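Local coordinates for protein N-acetylglucosamine 2-epimerase (Xylella fastidiosa, PDB 3GT5) that probably acts as a sugar isomerase of the N-acylglucosamine 2-epimerase family, its own substrate not being established, at residues 58-63 / 373-378; 120-125 / 134-139; 318-323 / 330-335. All coordinates share one frame; numbering follows the deposited sequence.

In the fold
The three contacts belong to one helix-rich domain whose alternating inner and outer helices fit the (alpha/alpha)6 barrel expected of this family. Interaction 1 joins an early helix, 51-68, to the start of the last one, 377-387, and the loop of chain it closes contains the other two. Interaction 2 pairs helices 112-127 and 133-147; interaction 3, later in the chain, pairs helices 309-326 and 329-346. Interactions 1 and 2, with centres 16 Å apart, touch where Phe59 and Ala62 pack on Cys124, Phe59 on Leu120 and Val58 on Ala121. Interaction 3 touches neither, its centre lying 23 Å from that of interaction 1 and 32 Å from that of interaction 2. Two contacts thus fasten local hairpins; the third spans the domain.

Interaction 1 of 3, residues 58-63 / 373-378; sequences VFNYAM and GKTDYH
Phe59 and Tyr377 meet as a T-shaped pair, with the tyrosine supplying the edge and the phenylalanine the face. Their planes stand at 78° and the ring centroids are 5.0 Å apart. The touching corner is Tyr377 CD1, which lies 3.5 Å from Phe59 CD2 and is displaced toward the rim of the phenylalanine ring. On the opposite face Met63 CG sits over the ring centre, so Phe59 is held between the methionine of its own helix and the tyrosine of the incoming one. With CG anti to the backbone N (chi1 171°), the Phe59 ring is sent across the gap toward residue 377.

Beside this aromatic pair, Asn60 bonds Thr375 through both ends of its amide. ND2 donates to the backbone carbonyl, Asn60 ND2 to Thr375 O being 2.9 Å, and this oxygen lies near the amide plane. The threonine hydroxyl answers by donating to the amide oxygen, with Thr375 OG1 to Asn60 OD1 at 3.1 Å; here the donor is tilted 34° from the carbonyl plane. Tyr377 CB also packs against that oxygen, 3.7 Å from Asn60 OD1. The phenol of Tyr377 reaches on to Glu180 of helix 172-189, and Asp376 binds Tyr22 as well as Lys374.

The two bonds, running in opposite directions between one amide and one threonine, satisfy buried polar groups and fix which way round the Asn60 amide is turned. Polar pairing and aromatic packing together therefore set the start of helix 377-387 against helix 51-68.

Interaction 2 of 3, residues 120-125 / 134-139; sequences LAYSCG and REWMDE
Tyr122 lays one face of its ring against Trp136 and forms the dense half of this contact between two nearly antiparallel helices. Trp136 CB stands over that face, 3.7 Å from the ring centroid and 16° off the normal, a clear CH-pi contact. The first torsion of Tyr122, which sets CG anti to the carbonyl carbon, brings the ring beside this methylene. The indole then continues past the phenol, and Trp136 CE3 comes to 3.5 Å from Tyr122 CD1. The five-membered ring of Trp136 makes an edge-to-face pair with Tyr122, its edge turned to the tyrosine face and the planes inclined at 54°.

Met137 packs beside the aromatic pair. Its CG lies 3.8 Å from Tyr122 CB, and the chain bends at its end so that the methyl CE approaches Ser123 OG at 3.7 Å, in van der Waals packing. The serine hydroxyl is hydrogen-bonded to Met119 O of its own helix. Ala185 of helix 172-189 also meets Met137, adding a third helix on this buried side.

The other side is looser and more polar. Glu139 only grazes the ring, with Glu139 OE1 4.5 Å from Tyr122 CE2. It is partly exposed, as is Trp136 taken as a whole, although its CB and CE3 belong to the tight part. The Tyr122 hydroxyl bonds Tyr96 OH and also Arg85 of helix 71-88, which forms a salt bridge with Glu139 and a cation-pi contact with Trp136. This network probably holds the phenol end in place.

The axes of the two short segments run 8.7 Å apart at 158°, the geometry of an alpha-hairpin, here flanked by helices 71-88 and 172-189.

Interaction 3 of 3, residues 318-323 / 330-335; sequences AAALLA and RYWQWY
The axes of segments 318-323 and 330-335 approach to 7.9 Å and run nearly antiparallel, at 160°, with the backbones closest where the CA atoms of Ala323 and Tyr331 are 4.8 Å apart. Alanines make such an approach possible: one helix offers small methyls, the other large aromatic rings that spread around them.

Ala323 CB sits over one face of the Trp332 indole, 3.3 Å from the centroid of its five-membered ring and almost on the normal, a tight CH-pi contact. The same methyl also touches the neighbouring side chain, Ala323 CB to Tyr331 CB being 3.6 Å. One turn back, Ala320 CB touches two rings, 3.9 Å from Trp332 CZ3 and 3.8 Å from Tyr335 CD1. Those rings also meet one another, since Trp332 CZ3 rests over a face of Tyr335 near its rim. Tyr335, extended away from its own N at chi1 -178°, swings its ring to this Ala320 side of the contact.

Tyr331 takes the other flank. Leu322 CB sits over the centre of its ring, 3.7 Å from the centroid, in a second CH-pi contact. Between the flanks Ala319 packs against the backbone itself, its CB 3.5 Å from Tyr331 O.

The phenol ends find partners beyond the pair: Tyr331 OH bonds Asp278 and Arg274 of helix 269-284, and Tyr335 OH bonds the carbonyl of Phe5 near the chain's start. Two antiparallel helices joined by a short turn form an alpha-hairpin, here packed alanine against aromatic; such hairpins are the units of the six-hairpin class, consistent with the (alpha/alpha)6 barrel of this family.

Interaction 1 of 3, residues 58-63 / 373-378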
loop_
_atom_site.group_PDB
_atom_site.type_symbol
_atom_site.label_atom_id
_atom_site.label_comp_id
_atom_site.label_asym_id
_atom_site.label_seq_id
_atom_site.Cartn_x
_atom_site.Cartn_y
_atom_site.Cartn_z
ATOM N N VAL A 58 0.214 12.481 -1.309
ATOM C CA VAL A 58 -1.141 13.049 -1.166
ATOM C C VAL A 58 -1.922 12.319 -0.075
ATOM O O VAL A 58 -2.566 12.945 0.758
ATOM C CB VAL A 58 -1.902 12.966 -2.488
ATOM C CG1 VAL A 58 -3.421 13.280 -2.333
ATOM C CG2 VAL A 58 -1.287 13.879 -3.500
ATOM N N PHE A 59 -1.861 10.987 -0.043
ATOM C CA PHE A 59 -2.462 10.213 1.050
ATOM C C PHE A 59 -1.908 10.655 2.429
ATOM O O PHE A 59 -2.698 10.894 3.342
ATOM C CB PHE A 59 -2.269 8.686 0.805
ATOM C CG PHE A 59 -2.648 7.814 1.946
ATOM C CD1 PHE A 59 -3.870 7.169 1.950
ATOM C CD2 PHE A 59 -1.755 7.581 2.997
ATOM C CE1 PHE A 59 -4.225 6.316 2.989
ATOM C CE2 PHE A 59 -2.116 6.726 4.075
ATOM C CZ PHE A 59 -3.355 6.093 4.049
ATOM N N ASN A 60 -0.574 10.709 2.574
ATOM C CA ASN A 60 0.129 11.061 3.829
ATOM C C ASN A 60 -0.534 12.329 4.371
ATOM O O ASN A 60 -0.939 12.416 5.527
ATOM C CB ASN A 60 1.590 11.477 3.588
ATOM C CG ASN A 60 2.587 10.335 3.425
ATOM O OD1 ASN A 60 2.228 9.161 3.263
ATOM N ND2 ASN A 60 3.907 10.702 3.511
ATOM N N TYR A 61 -0.602 13.326 3.518
ATOM C CA TYR A 61 -1.011 14.644 4.011
ATOM C C TYR A 61 -2.513 14.720 4.204
ATOM O O TYR A 61 -2.980 15.381 5.160
ATOM C CB TYR A 61 -0.536 15.709 3.051
ATOM C CG TYR A 61 0.908 16.175 3.229
ATOM C CD1 TYR A 61 1.244 17.007 4.281
ATOM C CD2 TYR A 61 1.898 15.842 2.312
ATOM C CE1 TYR A 61 2.519 17.445 4.468
ATOM C CE2 TYR A 61 3.191 16.302 2.451
ATOM C CZ TYR A 61 3.493 17.103 3.560
ATOM O OH TYR A 61 4.755 17.638 3.731
ATOM N N ALA A 62 -3.288 14.069 3.325
ATOM C CA ALA A 62 -4.757 14.025 3.514
ATOM C C ALA A 62 -5.167 13.352 4.792
ATOM O O ALA A 62 -5.964 13.892 5.516
ATOM C CB ALA A 62 -5.458 13.385 2.330
ATOM N N MET A 63 -4.606 12.167 5.095
ATOM C CA MET A 63 -4.971 11.453 6.293
ATOM C C MET A 63 -4.487 12.232 7.547
ATOM O O MET A 63 -5.181 12.294 8.555
ATOM C CB MET A 63 -4.422 10.024 6.233
ATOM C CG MET A 63 -5.016 9.202 5.063
ATOM S SD MET A 63 -6.838 8.938 5.091
ATOM C CE MET A 63 -6.857 7.904 6.529
ATOM N N GLY A 373 8.901 5.566 -4.110
ATOM C CA GLY A 373 7.932 4.541 -3.724
ATOM C C GLY A 373 7.614 4.569 -2.224
ATOM O O GLY A 373 6.488 4.243 -1.810
ATOM N N LYS A 374 8.574 4.952 -1.386
ATOM C CA LYS A 374 8.336 4.941 0.083
ATOM C C LYS A 374 8.072 6.330 0.606
ATOM O O LYS A 374 8.896 7.220 0.432
ATOM C CB LYS A 374 9.518 4.332 0.833
ATOM C CG LYS A 374 9.462 4.487 2.328
ATOM C CD LYS A 374 10.398 3.490 3.046
ATOM C CE LYS A 374 10.367 3.567 4.538
ATOM N NZ LYS A 374 10.736 4.910 5.091
ATOM N N THR A 375 6.922 6.505 1.246
ATOM C CA THR A 375 6.562 7.753 1.872
ATOM C C THR A 375 6.111 7.513 3.281
ATOM O O THR A 375 5.638 8.433 3.933
ATOM C CB THR A 375 5.447 8.518 1.100
ATOM O OG1 THR A 375 4.202 7.851 1.325
ATOM C CG2 THR A 375 5.778 8.576 -0.353
ATOM N N ASP A 376 6.285 6.291 3.788
ATOM C CA ASP A 376 5.635 5.844 5.034
ATOM C C ASP A 376 4.088 5.920 5.010
ATOM O O ASP A 376 3.423 5.980 6.049
ATOM C CB ASP A 376 6.249 6.571 6.260
ATOM C CG ASP A 376 7.620 6.003 6.625
ATOM O OD1 ASP A 376 7.686 5.158 7.541
ATOM O OD2 ASP A 376 8.599 6.371 5.970
ATOM N N TYR A 377 3.525 5.935 3.810
ATOM C CA TYR A 377 2.109 5.620 3.592
ATOM C C TYR A 377 1.743 4.303 4.272
ATOM O O TYR A 377 0.715 4.219 4.944
ATOM C CB TYR A 377 1.764 5.646 2.061
ATOM C CG TYR A 377 0.880 4.482 1.593
ATOM C CD1 TYR A 377 -0.518 4.578 1.571
ATOM C CD2 TYR A 377 1.448 3.319 1.191
ATOM C CE1 TYR A 377 -1.315 3.509 1.114
ATOM C CE2 TYR A 377 0.702 2.256 0.747
ATOM C CZ TYR A 377 -0.666 2.332 0.722
ATOM O OH TYR A 377 -1.324 1.208 0.277
ATOM N N HIS A 378 2.591 3.271 4.188
ATOM C CA HIS A 378 2.248 2.015 4.813
ATOM C C HIS A 378 2.258 2.104 6.339
ATOM O O HIS A 378 1.404 1.468 6.983
ATOM C CB HIS A 378 3.217 0.879 4.458
ATOM C CG HIS A 378 3.040 0.297 3.105
ATOM N ND1 HIS A 378 2.036 -0.593 2.803
ATOM C CD2 HIS A 378 3.780 0.433 1.978
ATOM C CE1 HIS A 378 2.173 -0.996 1.551
ATOM N NE2 HIS A 378 3.218 -0.382 1.025
#

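Interaction 2 of 3, residues 120-125 / 134-139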
loop_
_atom_site.group_PDB
_atom_site.type_symbol
_atom_site.label_atom_id
_atom_site.label_comp_id
_atom_site.label_asym_id
_atom_site.label_seq_id
_atom_site.Cartn_x
_atom_site.Cartn_y
_atom_site.Cartn_z
ATOM N N LEU A 120 -6.632 6.328 -5.289
ATOM C CA LEU A 120 -6.495 6.586 -3.875
ATOM C C LEU A 120 -6.221 8.073 -3.600
ATOM O O LEU A 120 -6.872 8.653 -2.692
ATOM C CB LEU A 120 -5.366 5.726 -3.291
ATOM C CG LEU A 120 -5.154 5.891 -1.782
ATOM C CD1 LEU A 120 -6.374 5.376 -0.982
ATOM C CD2 LEU A 120 -3.867 5.174 -1.306
ATOM N N ALA A 121 -5.311 8.693 -4.363
ATOM C CA ALA A 121 -4.994 10.119 -4.155
ATOM C C ALA A 121 -6.265 10.976 -4.397
ATOM O O ALA A 121 -6.569 11.933 -3.656
ATOM C CB ALA A 121 -3.844 10.594 -5.050
ATOM N N TYR A 122 -6.997 10.670 -5.457
ATOM C CA TYR A 122 -8.213 11.463 -5.750
ATOM C C TYR A 122 -9.286 11.249 -4.672
ATOM O O TYR A 122 -10.002 12.211 -4.312
ATOM C CB TYR A 122 -8.764 11.122 -7.143
ATOM C CG TYR A 122 -7.903 11.557 -8.319
ATOM C CD1 TYR A 122 -6.979 12.619 -8.235
ATOM C CD2 TYR A 122 -8.048 10.942 -9.569
ATOM C CE1 TYR A 122 -6.191 12.991 -9.309
ATOM C CE2 TYR A 122 -7.289 11.361 -10.672
ATOM C CZ TYR A 122 -6.375 12.393 -10.537
ATOM O OH TYR A 122 -5.605 12.790 -11.609
ATOM N N SER A 123 -9.410 10.024 -4.146
ATOM C CA SER A 123 -10.389 9.737 -3.073
ATOM C C SER A 123 -10.019 10.536 -1.814
ATOM O O SER A 123 -10.894 11.134 -1.165
ATOM C CB SER A 123 -10.414 8.250 -2.738
ATOM O OG SER A 123 -10.811 7.570 -3.879
ATOM N N CYS A 124 -8.724 10.576 -1.516
ATOM C CA CYS A 124 -8.230 11.437 -0.438
ATOM C C CYS A 124 -8.567 12.912 -0.676
ATOM O O CYS A 124 -8.995 13.603 0.280
ATOM C CB CYS A 124 -6.728 11.290 -0.248
ATOM S SG CYS A 124 -6.277 9.718 0.479
ATOM N N GLY A 125 -8.394 13.394 -1.906
ATOM C CA GLY A 125 -8.767 14.757 -2.268
ATOM C C GLY A 125 -10.229 15.067 -1.975
ATOM O O GLY A 125 -10.543 16.150 -1.431
ATOM N N ARG A 134 -14.412 14.305 -7.118
ATOM C CA ARG A 134 -15.426 13.324 -7.414
ATOM C C ARG A 134 -15.427 13.052 -8.933
ATOM O O ARG A 134 -15.573 11.898 -9.356
ATOM C CB ARG A 134 -16.801 13.803 -6.930
ATOM C CG ARG A 134 -17.964 12.795 -7.058
ATOM C CD ARG A 134 -19.312 13.429 -6.612
ATOM N NE ARG A 134 -19.310 13.724 -5.177
ATOM C CZ ARG A 134 -19.681 12.869 -4.217
ATOM N NH1 ARG A 134 -20.090 11.645 -4.511
ATOM N NH2 ARG A 134 -19.631 13.241 -2.946
ATOM N N GLU A 135 -15.248 14.104 -9.748
ATOM C CA GLU A 135 -15.176 13.962 -11.216
ATOM C C GLU A 135 -13.877 13.273 -11.638
ATOM O O GLU A 135 -13.883 12.453 -12.546
ATOM C CB GLU A 135 -15.233 15.317 -11.937
ATOM C CG GLU A 135 -16.603 15.953 -12.016
ATOM C CD GLU A 135 -17.323 16.062 -10.691
ATOM O OE1 GLU A 135 -16.877 16.856 -9.803
ATOM O OE2 GLU A 135 -18.373 15.378 -10.550
ATOM N N TRP A 136 -12.770 13.613 -10.982
ATOM C CA TRP A 136 -11.481 12.986 -11.322
ATOM C C TRP A 136 -11.537 11.494 -11.062
ATOM O O TRP A 136 -10.936 10.706 -11.817
ATOM C CB TRP A 136 -10.337 13.573 -10.488
ATOM C CG TRP A 136 -10.144 15.042 -10.588
ATOM C CD1 TRP A 136 -10.552 15.875 -11.605
ATOM C CD2 TRP A 136 -9.469 15.873 -9.630
ATOM N NE1 TRP A 136 -10.187 17.172 -11.317
ATOM C CE2 TRP A 136 -9.535 17.195 -10.104
ATOM C CE3 TRP A 136 -8.836 15.620 -8.400
ATOM C CZ2 TRP A 136 -8.959 18.279 -9.404
ATOM C CZ3 TRP A 136 -8.272 16.699 -7.692
ATOM C CH2 TRP A 136 -8.346 18.006 -8.200
ATOM N N MET A 137 -12.246 11.113 -9.982
ATOM C CA MET A 137 -12.503 9.698 -9.642
ATOM C C MET A 137 -13.318 9.035 -10.750
ATOM O O MET A 137 -13.020 7.923 -11.203
ATOM C CB MET A 137 -13.201 9.534 -8.270
ATOM C CG MET A 137 -12.420 10.073 -7.042
ATOM S SD MET A 137 -13.343 10.454 -5.545
ATOM C CE MET A 137 -13.970 8.855 -5.198
ATOM N N ASP A 138 -14.376 9.718 -11.192
ATOM C CA ASP A 138 -15.193 9.173 -12.261
ATOM C C ASP A 138 -14.376 9.027 -13.564
ATOM O O ASP A 138 -14.475 8.007 -14.244
ATOM C CB ASP A 138 -16.488 9.982 -12.459
ATOM C CG ASP A 138 -17.331 9.429 -13.589
ATOM O OD1 ASP A 138 -17.657 8.202 -13.609
ATOM O OD2 ASP A 138 -17.586 10.226 -14.519
ATOM N N GLU A 139 -13.516 9.992 -13.871
ATOM C CA GLU A 139 -12.643 9.951 -15.068
ATOM C C GLU A 139 -11.701 8.765 -14.974
ATOM O O GLU A 139 -11.480 8.084 -15.981
ATOM C CB GLU A 139 -11.851 11.258 -15.137
ATOM C CG GLU A 139 -10.642 11.435 -16.085
ATOM C CD GLU A 139 -9.756 12.563 -15.555
ATOM O OE1 GLU A 139 -8.804 12.276 -14.760
ATOM O OE2 GLU A 139 -10.098 13.750 -15.814
#

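Interaction 3 of 3, residues 318-323 / 330-335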
loop_
_atom_site.group_PDB
_atom_site.type_symbol
_atom_site.label_atom_id
_atom_site.label_comp_id
_atom_site.label_asym_id
_atom_site.label_seq_id
_atom_site.Cartn_x
_atom_site.Cartn_y
_atom_site.Cartn_z
ATOM N N ALA A 318 -3.643 -5.499 10.259
ATOM C CA ALA A 318 -4.482 -6.680 10.154
ATOM C C ALA A 318 -4.762 -7.319 11.538
ATOM O O ALA A 318 -5.876 -7.653 11.815
ATOM C CB ALA A 318 -3.850 -7.704 9.198
ATOM N N ALA A 319 -3.731 -7.446 12.381
ATOM C CA ALA A 319 -3.872 -8.073 13.708
ATOM C C ALA A 319 -4.851 -7.296 14.572
ATOM O O ALA A 319 -5.692 -7.899 15.213
ATOM C CB ALA A 319 -2.502 -8.206 14.389
ATOM N N ALA A 320 -4.789 -5.981 14.548
ATOM C CA ALA A 320 -5.716 -5.142 15.315
ATOM C C ALA A 320 -7.176 -5.337 14.826
ATOM O O ALA A 320 -8.112 -5.498 15.647
ATOM C CB ALA A 320 -5.253 -3.622 15.264
ATOM N N LEU A 321 -7.381 -5.296 13.495
ATOM C CA LEU A 321 -8.722 -5.530 12.947
ATOM C C LEU A 321 -9.274 -6.951 13.280
ATOM O O LEU A 321 -10.437 -7.082 13.639
ATOM C CB LEU A 321 -8.789 -5.207 11.447
ATOM C CG LEU A 321 -8.544 -3.751 11.008
ATOM C CD1 LEU A 321 -8.919 -3.511 9.546
ATOM C CD2 LEU A 321 -9.288 -2.815 11.844
ATOM N N LEU A 322 -8.426 -7.977 13.191
ATOM C CA LEU A 322 -8.803 -9.357 13.470
ATOM C C LEU A 322 -9.132 -9.510 14.940
ATOM O O LEU A 322 -10.121 -10.144 15.259
ATOM C CB LEU A 322 -7.680 -10.311 13.105
ATOM C CG LEU A 322 -7.581 -10.512 11.584
ATOM C CD1 LEU A 322 -6.196 -10.986 11.135
ATOM C CD2 LEU A 322 -8.676 -11.512 11.190
ATOM N N ALA A 323 -8.317 -8.914 15.798
ATOM C CA ALA A 323 -8.564 -8.918 17.260
ATOM C C ALA A 323 -9.909 -8.302 17.620
ATOM O O ALA A 323 -10.664 -8.880 18.443
ATOM C CB ALA A 323 -7.408 -8.211 18.027
ATOM N N ARG A 330 -5.256 -13.720 20.977
ATOM C CA ARG A 330 -4.013 -14.091 20.326
ATOM C C ARG A 330 -3.678 -13.059 19.231
ATOM O O ARG A 330 -2.503 -12.828 18.946
ATOM C CB ARG A 330 -4.068 -15.521 19.749
ATOM C CG ARG A 330 -4.038 -16.634 20.856
ATOM C CD ARG A 330 -4.326 -18.067 20.332
ATOM N NE ARG A 330 -5.576 -18.168 19.570
ATOM C CZ ARG A 330 -5.943 -19.235 18.839
ATOM N NH1 ARG A 330 -5.174 -20.327 18.763
ATOM N NH2 ARG A 330 -7.102 -19.219 18.181
ATOM N N TYR A 331 -4.706 -12.441 18.626
ATOM C CA TYR A 331 -4.462 -11.377 17.632
ATOM C C TYR A 331 -3.893 -10.096 18.260
ATOM O O TYR A 331 -3.070 -9.434 17.651
ATOM C CB TYR A 331 -5.690 -11.088 16.768
ATOM C CG TYR A 331 -6.034 -12.214 15.831
ATOM C CD1 TYR A 331 -5.121 -12.676 14.892
ATOM C CD2 TYR A 331 -7.298 -12.828 15.886
ATOM C CE1 TYR A 331 -5.441 -13.727 14.045
ATOM C CE2 TYR A 331 -7.627 -13.895 15.026
ATOM C CZ TYR A 331 -6.700 -14.337 14.121
ATOM O OH TYR A 331 -7.014 -15.382 13.276
ATOM N N TRP A 332 -4.288 -9.748 19.477
ATOM C CA TRP A 332 -3.648 -8.623 20.148
ATOM C C TRP A 332 -2.212 -8.945 20.557
ATOM O O TRP A 332 -1.365 -8.050 20.553
ATOM C CB TRP A 332 -4.452 -8.136 21.362
ATOM C CG TRP A 332 -5.655 -7.264 21.025
ATOM C CD1 TRP A 332 -6.957 -7.482 21.401
ATOM C CD2 TRP A 332 -5.648 -6.008 20.333
ATOM N NE1 TRP A 332 -7.754 -6.468 20.957
ATOM C CE2 TRP A 332 -6.980 -5.537 20.309
ATOM C CE3 TRP A 332 -4.650 -5.241 19.721
ATOM C CZ2 TRP A 332 -7.347 -4.369 19.647
ATOM C CZ3 TRP A 332 -5.007 -4.036 19.110
ATOM C CH2 TRP A 332 -6.352 -3.624 19.070
ATOM N N GLN A 333 -1.945 -10.202 20.934
ATOM C CA GLN A 333 -0.577 -10.637 21.194
ATOM C C GLN A 333 0.282 -10.489 19.938
ATOM O O GLN A 333 1.445 -10.058 20.028
ATOM C CB GLN A 333 -0.535 -12.046 21.785
ATOM C CG GLN A 333 -1.057 -11.993 23.207
ATOM C CD GLN A 333 -1.535 -13.303 23.747
ATOM O OE1 GLN A 333 -1.430 -14.358 23.110
ATOM N NE2 GLN A 333 -2.094 -13.244 24.955
ATOM N N TRP A 334 -0.282 -10.803 18.773
ATOM C CA TRP A 334 0.472 -10.577 17.518
ATOM C C TRP A 334 0.766 -9.102 17.298
ATOM O O TRP A 334 1.871 -8.719 16.964
ATOM C CB TRP A 334 -0.239 -11.165 16.304
ATOM C CG TRP A 334 0.157 -12.595 16.083
ATOM C CD1 TRP A 334 -0.613 -13.697 16.262
ATOM C CD2 TRP A 334 1.432 -13.065 15.632
ATOM N NE1 TRP A 334 0.101 -14.824 15.966
ATOM C CE2 TRP A 334 1.352 -14.469 15.549
ATOM C CE3 TRP A 334 2.619 -12.434 15.255
ATOM C CZ2 TRP A 334 2.426 -15.254 15.142
ATOM C CZ3 TRP A 334 3.680 -13.203 14.854
ATOM C CH2 TRP A 334 3.574 -14.612 14.804
ATOM N N TYR A 335 -0.259 -8.287 17.467
ATOM C CA TYR A 335 -0.119 -6.830 17.403
ATOM C C TYR A 335 1.033 -6.323 18.264
ATOM O O TYR A 335 1.866 -5.555 17.799
ATOM C CB TYR A 335 -1.420 -6.184 17.862
ATOM C CG TYR A 335 -1.453 -4.683 17.808
ATOM C CD1 TYR A 335 -1.712 -4.019 16.626
ATOM C CD2 TYR A 335 -1.229 -3.917 18.945
ATOM C CE1 TYR A 335 -1.736 -2.626 16.546
ATOM C CE2 TYR A 335 -1.242 -2.529 18.871
ATOM C CZ TYR A 335 -1.500 -1.880 17.689
ATOM O OH TYR A 335 -1.504 -0.488 17.647
#